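Local atomic coordinates of tricorn protease (Thermoplasma acidophilum, PDB entry 1K32), a protein that cleaves peptides as a six-chain serine protease, probably acting downstream of the proteasome, with beta-propellers thought to gate substrate passage. Residues 425-430 against 475-480; 434-439 against 452-457; 390-395 against 402-407. All blocks are in the same frame, centred on the assembly; numbering follows the deposited sequence.

Interaction 1: residues 425-430 against 475-480; sequences DFTISD and YAPAFD
A chi1 of -171° at D425 turns its carboxylate away from its own backbone N and across to the strand of A476. T427 OG1 also lies opposite its backbone N (chi1 -165°), which puts CG2 between N and the carbonyl carbon, against P477 O. The two strands, 426-428 and 474-479, are the first strands of consecutive blades of a beta-propeller; the axes of 426-428 and 475-479 run almost parallel and come within 6.3 Å, joined by side chains and water instead of a shared backbone pattern. D425 OD1 accepts a hydrogen bond from A476 N at 2.7 Å, met on the syn side of the carboxylate and somewhat out of its plane. The other oxygen, OD2, touches P477 CD and also holds water 1, which hydrogen-bonds to P477 O. The methyl CG2 of T427, 3.3 Å from P477 O, reaches on to the ring of F479. OG1 is 2.5 Å from water 2, and that water accepts the N-H of F479, giving the second water bridge across the seam. Water 3 likewise links D430 N to D480 O. F426 and I428 point the other way, onto V394 of the preceding blade. Near the end of strand 426-428, S429 CB rests over one face of the F479 ring, 4.0 Å from its centroid and displaced toward the rim.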
# COMPACT_ATOMS: atom_id res chain seq x y z
N ASP A 425 23.56 36.66 10.62
CA ASP A 425 23.44 35.21 10.83
C ASP A 425 23.79 34.88 12.29
O ASP A 425 24.97 34.79 12.65
CB ASP A 425 24.39 34.48 9.85
CG ASP A 425 24.18 32.96 9.84
OD1 ASP A 425 24.83 32.28 9.02
OD2 ASP A 425 23.38 32.45 10.65
N PHE A 426 22.77 34.71 13.13
CA PHE A 426 22.97 34.40 14.55
C PHE A 426 21.89 33.49 15.10
O PHE A 426 20.83 33.35 14.50
CB PHE A 426 23.01 35.68 15.41
CG PHE A 426 21.81 36.59 15.24
CD1 PHE A 426 21.91 37.76 14.49
CD2 PHE A 426 20.61 36.31 15.88
CE1 PHE A 426 20.82 38.64 14.38
CE2 PHE A 426 19.51 37.19 15.77
CZ PHE A 426 19.62 38.35 15.03
N THR A 427 22.16 32.89 16.25
CA THR A 427 21.20 31.98 16.88
C THR A 427 21.37 32.06 18.41
O THR A 427 22.42 32.45 18.90
CB THR A 427 21.43 30.52 16.39
OG1 THR A 427 20.30 29.72 16.74
CG2 THR A 427 22.69 29.91 17.03
N ILE A 428 20.32 31.70 19.14
CA ILE A 428 20.36 31.76 20.60
C ILE A 428 20.10 30.38 21.18
O ILE A 428 19.11 29.75 20.80
CB ILE A 428 19.27 32.70 21.15
CG1 ILE A 428 19.29 34.01 20.37
CG2 ILE A 428 19.51 32.95 22.64
CD1 ILE A 428 18.15 34.93 20.72
N SER A 429 20.95 29.94 22.11
CA SER A 429 20.78 28.63 22.75
C SER A 429 19.44 28.57 23.49
O SER A 429 18.94 29.59 23.95
CB SER A 429 21.93 28.34 23.72
OG SER A 429 22.06 29.34 24.73
N ASP A 430 18.87 27.37 23.60
CA ASP A 430 17.59 27.21 24.27
C ASP A 430 17.57 27.64 25.73
O ASP A 430 16.53 28.04 26.23
CB ASP A 430 17.09 25.77 24.17
CG ASP A 430 16.53 25.43 22.80
OD1 ASP A 430 15.75 24.46 22.71
OD2 ASP A 430 16.88 26.11 21.81
N TYR A 475 29.06 29.44 8.72
CA TYR A 475 27.76 30.07 8.88
C TYR A 475 26.69 29.16 9.47
O TYR A 475 26.97 28.05 9.94
CB TYR A 475 27.31 30.60 7.50
CG TYR A 475 27.26 29.53 6.42
CD1 TYR A 475 26.03 29.11 5.88
CD2 TYR A 475 28.43 28.90 5.97
CE1 TYR A 475 25.98 28.08 4.92
CE2 TYR A 475 28.38 27.87 5.02
CZ TYR A 475 27.16 27.46 4.51
OH TYR A 475 27.13 26.41 3.62
N ALA A 476 25.46 29.67 9.46
CA ALA A 476 24.30 28.93 9.97
C ALA A 476 24.45 28.20 11.31
O ALA A 476 24.12 27.02 11.43
CB ALA A 476 23.81 27.93 8.87
N PRO A 477 24.97 28.89 12.35
CA PRO A 477 25.10 28.19 13.64
C PRO A 477 23.74 27.77 14.22
O PRO A 477 22.74 28.47 14.08
CB PRO A 477 25.80 29.22 14.53
CG PRO A 477 25.31 30.55 13.95
CD PRO A 477 25.42 30.29 12.45
N ALA A 478 23.72 26.62 14.88
CA ALA A 478 22.50 26.13 15.51
C ALA A 478 22.85 25.23 16.68
O ALA A 478 23.61 24.26 16.52
CB ALA A 478 21.64 25.37 14.48
N PHE A 479 22.34 25.56 17.87
CA PHE A 479 22.59 24.74 19.06
C PHE A 479 21.56 23.61 19.11
O PHE A 479 20.49 23.74 18.56
CB PHE A 479 22.43 25.56 20.36
CG PHE A 479 23.46 26.62 20.55
CD1 PHE A 479 23.20 27.94 20.19
CD2 PHE A 479 24.71 26.30 21.07
CE1 PHE A 479 24.16 28.92 20.35
CE2 PHE A 479 25.68 27.28 21.24
CZ PHE A 479 25.41 28.60 20.88
N ASP A 480 21.90 22.50 19.75
CA ASP A 480 20.93 21.42 19.89
C ASP A 480 20.02 21.79 21.06
O ASP A 480 20.34 22.70 21.84
CB ASP A 480 21.62 20.06 20.13
CG ASP A 480 22.64 20.10 21.27
OD1 ASP A 480 23.33 19.07 21.47
OD2 ASP A 480 22.75 21.13 21.96
O HOH W 1 21.95 30.83 12.47
O HOH W 2 20.19 27.48 17.95
O HOH W 3 20.15 25.35 22.43

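Interaction 2: residues 434-439 against 452-457; sequences FIAYGF and QAIHVY
The imidazole of H455 has F439 CB over one face, 3.9 Å from its centroid, and the hydroxyl of Y437 at its edge. The ring of F439 is turned almost parallel to it, at 16°, but slid so far that the two barely overlap; H455 CD2 lies over the F439 face and NE2 approaches F439 CD1 to 3.5 Å. The Y437 ring stands steeply to the imidazole and takes H455 CB on one face, 3.4 Å from CZ, with Y457 CB at its edge. A chi1 of 54° at Y437 folds its ring over the partner strand, which is why it covers H455 CB and the H455 carbonyl together. The phenol oxygen is hydrogen-bonded to E416 of the preceding blade, and H455 ND1 bonds weakly to I454 O. With an alanine in place of Y437, H455 CB would probably lose its aromatic cover and E416 its phenol partner, leaving the imidazole with less to hold it on that side. Beside this aromatic cluster, I435 and Y457 run alongside each other off the same face, with their CB atoms 4.2 Å apart. On the other face A436 packs on V456 CG2, and I454 CD1 touches the CA of G438. Q452 NE2 comes within 3.5 Å of that same CA and is held by the carbonyl of D474 in the next blade. Six backbone hydrogen bonds, two at each of the pairs I435-Y457, Y437-H455 and F439-A453, join the strands; the longest, A453 N to F439 O, is 3.2 Å. This is an antiparallel beta hairpin of the second and third strands of a four-stranded beta-propeller blade.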
# COMPACT_ATOMS: atom_id res chain seq x y z
N PHE A 434 23.98 31.28 25.47
CA PHE A 434 24.93 31.61 24.42
C PHE A 434 24.29 32.17 23.15
O PHE A 434 23.14 31.86 22.81
CB PHE A 434 25.76 30.37 24.02
CG PHE A 434 26.22 29.54 25.18
CD1 PHE A 434 25.51 28.42 25.58
CD2 PHE A 434 27.39 29.87 25.86
CE1 PHE A 434 25.96 27.64 26.65
CE2 PHE A 434 27.84 29.09 26.93
CZ PHE A 434 27.12 27.98 27.32
N ILE A 435 25.07 32.99 22.45
CA ILE A 435 24.64 33.57 21.20
C ILE A 435 25.78 33.28 20.23
O ILE A 435 26.91 33.73 20.43
CB ILE A 435 24.41 35.10 21.33
CG1 ILE A 435 23.38 35.38 22.43
CG2 ILE A 435 23.94 35.69 20.00
CD1 ILE A 435 23.09 36.85 22.70
N ALA A 436 25.50 32.48 19.20
CA ALA A 436 26.51 32.15 18.21
C ALA A 436 26.17 32.92 16.96
O ALA A 436 25.01 33.01 16.57
CB ALA A 436 26.51 30.65 17.93
N TYR A 437 27.19 33.48 16.31
CA TYR A 437 26.97 34.28 15.11
C TYR A 437 28.16 34.29 14.16
O TYR A 437 29.31 34.15 14.58
CB TYR A 437 26.64 35.72 15.52
CG TYR A 437 27.67 36.33 16.45
CD1 TYR A 437 28.71 37.12 15.95
CD2 TYR A 437 27.61 36.12 17.82
CE1 TYR A 437 29.67 37.67 16.80
CE2 TYR A 437 28.57 36.67 18.69
CZ TYR A 437 29.60 37.44 18.17
OH TYR A 437 30.57 37.94 19.02
N GLY A 438 27.86 34.42 12.86
CA GLY A 438 28.90 34.49 11.85
C GLY A 438 29.51 35.89 11.89
O GLY A 438 28.80 36.90 11.76
N PHE A 439 30.82 35.95 12.08
CA PHE A 439 31.51 37.23 12.19
C PHE A 439 32.37 37.57 10.97
O PHE A 439 33.44 36.99 10.77
CB PHE A 439 32.34 37.23 13.49
CG PHE A 439 33.00 38.55 13.78
CD1 PHE A 439 34.35 38.74 13.53
CD2 PHE A 439 32.26 39.61 14.28
CE1 PHE A 439 34.96 39.97 13.79
CE2 PHE A 439 32.85 40.85 14.54
CZ PHE A 439 34.21 41.03 14.30
N GLN A 452 34.52 34.66 7.25
CA GLN A 452 33.50 34.65 8.27
C GLN A 452 33.77 33.50 9.22
O GLN A 452 33.78 32.33 8.81
CB GLN A 452 32.09 34.51 7.66
CG GLN A 452 30.98 34.63 8.72
CD GLN A 452 29.57 34.82 8.12
OE1 GLN A 452 29.29 35.80 7.44
NE2 GLN A 452 28.69 33.87 8.39
N ALA A 453 33.99 33.84 10.48
CA ALA A 453 34.23 32.88 11.52
C ALA A 453 33.04 32.91 12.46
O ALA A 453 32.37 33.93 12.59
CB ALA A 453 35.50 33.24 12.28
N ILE A 454 32.74 31.79 13.10
CA ILE A 454 31.65 31.74 14.04
C ILE A 454 32.18 32.21 15.40
O ILE A 454 33.22 31.74 15.85
CB ILE A 454 31.09 30.31 14.21
CG1 ILE A 454 30.51 29.82 12.87
CG2 ILE A 454 30.04 30.29 15.33
CD1 ILE A 454 29.49 30.74 12.24
N HIS A 455 31.48 33.15 16.02
CA HIS A 455 31.86 33.63 17.35
C HIS A 455 30.74 33.25 18.30
O HIS A 455 29.57 33.24 17.90
CB HIS A 455 32.02 35.15 17.39
CG HIS A 455 33.35 35.64 16.91
ND1 HIS A 455 34.33 34.79 16.43
CD2 HIS A 455 33.86 36.89 16.82
CE1 HIS A 455 35.38 35.51 16.06
NE2 HIS A 455 35.12 36.78 16.28
N VAL A 456 31.08 32.95 19.54
CA VAL A 456 30.05 32.60 20.51
C VAL A 456 30.15 33.52 21.72
O VAL A 456 31.23 33.66 22.32
CB VAL A 456 30.18 31.15 20.98
CG1 VAL A 456 29.09 30.86 22.00
CG2 VAL A 456 30.09 30.21 19.78
N TYR A 457 29.03 34.15 22.05
CA TYR A 457 28.96 35.07 23.19
C TYR A 457 28.32 34.38 24.39
O TYR A 457 27.22 33.84 24.30
CB TYR A 457 28.12 36.29 22.81
CG TYR A 457 28.01 37.33 23.89
CD1 TYR A 457 29.14 38.04 24.31
CD2 TYR A 457 26.79 37.61 24.50
CE1 TYR A 457 29.05 39.01 25.30
CE2 TYR A 457 26.69 38.58 25.50
CZ TYR A 457 27.83 39.27 25.89
OH TYR A 457 27.75 40.22 26.88

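Interaction 3: residues 390-395 against 402-407; sequences GKFAVV and IMTVDL
V394 and I402 mesh at the tight end of this antiparallel hairpin, the second and third strands of a four-stranded beta-propeller blade, where CG1 of V394 meets CG1 of I402 at 3.8 Å. Along the same face F392 CD2 comes obliquely toward T404 CG2, and this row of side chains is packed under F426, I428 and I435 of the following blade. On the opposite face V395 CB lies 4.1 Å from M403 CG, and V395 CG2 borders V405. Five backbone hydrogen bonds bind the strands; V395 N to M403 O is short, at 2.8 Å, while V405 N meets A393 O in a more bent bond, its angle at hydrogen 146°. The hairpin is looser at K391 and D406. There K391 is exposed, its side chain leading away from the partner strand, and D406 barely touches segment 390-395, its OD1 being taken up by the backbone N-H groups of E408 and T409. The K391 backbone still pairs, its O accepting L407 N at 3.0 Å, and D387 OD2 holds the N-H groups of K391 and F392. L407 is the exception at this end: chi1 of -67° lays its branch back over segment 390-395, CG against F392 CA at 3.6 Å and CD2 near A393 CB. Its other methyl, CD1, comes to 3.4 Å from G390 O.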
# COMPACT_ATOMS: atom_id res chain seq x y z
N GLY A 390 12.02 34.62 26.25
CA GLY A 390 11.48 35.96 26.12
C GLY A 390 12.04 37.05 27.03
O GLY A 390 11.32 37.97 27.42
N LYS A 391 13.32 36.95 27.37
CA LYS A 391 13.93 37.97 28.21
C LYS A 391 14.70 39.00 27.40
O LYS A 391 14.83 40.15 27.81
CB LYS A 391 14.84 37.32 29.25
CG LYS A 391 14.09 36.76 30.44
CD LYS A 391 15.01 36.04 31.40
CE LYS A 391 14.38 35.95 32.79
NZ LYS A 391 12.98 35.44 32.73
N PHE A 392 15.21 38.60 26.23
CA PHE A 392 15.96 39.55 25.42
C PHE A 392 15.88 39.23 23.94
O PHE A 392 15.59 38.11 23.54
CB PHE A 392 17.43 39.60 25.85
CG PHE A 392 18.19 38.31 25.62
CD1 PHE A 392 18.34 37.38 26.65
CD2 PHE A 392 18.73 38.02 24.37
CE1 PHE A 392 19.02 36.18 26.44
CE2 PHE A 392 19.42 36.82 24.14
CZ PHE A 392 19.56 35.89 25.18
N ALA A 393 16.14 40.24 23.13
CA ALA A 393 16.16 40.08 21.70
C ALA A 393 17.59 40.30 21.25
O ALA A 393 18.39 40.90 21.97
CB ALA A 393 15.25 41.11 21.04
N VAL A 394 17.91 39.78 20.06
CA VAL A 394 19.22 39.96 19.45
C VAL A 394 18.94 40.74 18.16
O VAL A 394 18.03 40.39 17.39
CB VAL A 394 19.90 38.62 19.12
CG1 VAL A 394 21.22 38.86 18.41
CG2 VAL A 394 20.12 37.83 20.41
N VAL A 395 19.71 41.79 17.94
CA VAL A 395 19.53 42.67 16.78
C VAL A 395 20.83 42.94 16.04
O VAL A 395 21.91 42.92 16.64
CB VAL A 395 18.94 44.05 17.25
CG1 VAL A 395 18.96 45.06 16.13
CG2 VAL A 395 17.53 43.86 17.76
N ILE A 402 26.15 43.58 16.44
CA ILE A 402 25.16 42.61 16.85
C ILE A 402 25.02 43.01 18.32
O ILE A 402 26.01 43.37 18.97
CB ILE A 402 25.64 41.14 16.70
CG1 ILE A 402 24.51 40.21 17.16
CG2 ILE A 402 26.92 40.92 17.47
CD1 ILE A 402 24.69 38.74 16.70
N MET A 403 23.80 43.00 18.84
CA MET A 403 23.57 43.43 20.21
C MET A 403 22.35 42.76 20.80
O MET A 403 21.51 42.22 20.07
CB MET A 403 23.38 44.95 20.24
CG MET A 403 22.14 45.40 19.45
SD MET A 403 22.06 47.15 18.96
CE MET A 403 20.89 47.71 20.08
N THR A 404 22.25 42.78 22.12
CA THR A 404 21.09 42.24 22.80
C THR A 404 20.30 43.45 23.28
O THR A 404 20.85 44.54 23.45
CB THR A 404 21.46 41.39 24.03
OG1 THR A 404 22.27 42.17 24.92
CG2 THR A 404 22.22 40.14 23.62
N VAL A 405 19.00 43.26 23.47
CA VAL A 405 18.16 44.33 23.95
C VAL A 405 17.23 43.75 24.99
O VAL A 405 16.43 42.86 24.70
CB VAL A 405 17.34 44.95 22.80
CG1 VAL A 405 16.38 46.01 23.34
CG2 VAL A 405 18.28 45.56 21.76
N ASP A 406 17.35 44.22 26.22
CA ASP A 406 16.51 43.72 27.30
C ASP A 406 15.05 43.97 26.92
O ASP A 406 14.69 45.07 26.53
CB ASP A 406 16.86 44.43 28.61
CG ASP A 406 16.31 43.71 29.81
OD1 ASP A 406 15.08 43.70 29.99
OD2 ASP A 406 17.12 43.14 30.58
N LEU A 407 14.22 42.93 27.02
CA LEU A 407 12.82 43.09 26.65
C LEU A 407 11.99 43.70 27.78
O LEU A 407 10.78 43.90 27.65
CB LEU A 407 12.21 41.74 26.24
CG LEU A 407 12.76 41.14 24.94
CD1 LEU A 407 12.06 39.83 24.66
CD2 LEU A 407 12.56 42.10 23.79

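How the interactions relate
All three contacts belong to the seven-bladed beta-propeller, their centres about 33 to 35 Å from the centre of the chain. Interaction 3 lies within one blade and interaction 2 within the next, while interaction 1 joins that second blade to a third. Interactions 1 and 2 have centres about 8 Å apart, and strand 426-428 of interaction 1 is the sheet neighbour of 434-441: T427 N probably bonds to A436 O at 2.9 Å, and S429 OG probably bonds to F434 N at 2.8 Å. Interaction 3 lies about 15 Å from each, centre to centre, and meets them through apolar side chains, I435 CD1 touching T404 CG2 at 3.5 Å and I428 CD1 reaching V394 CG2 at 3.5 Å.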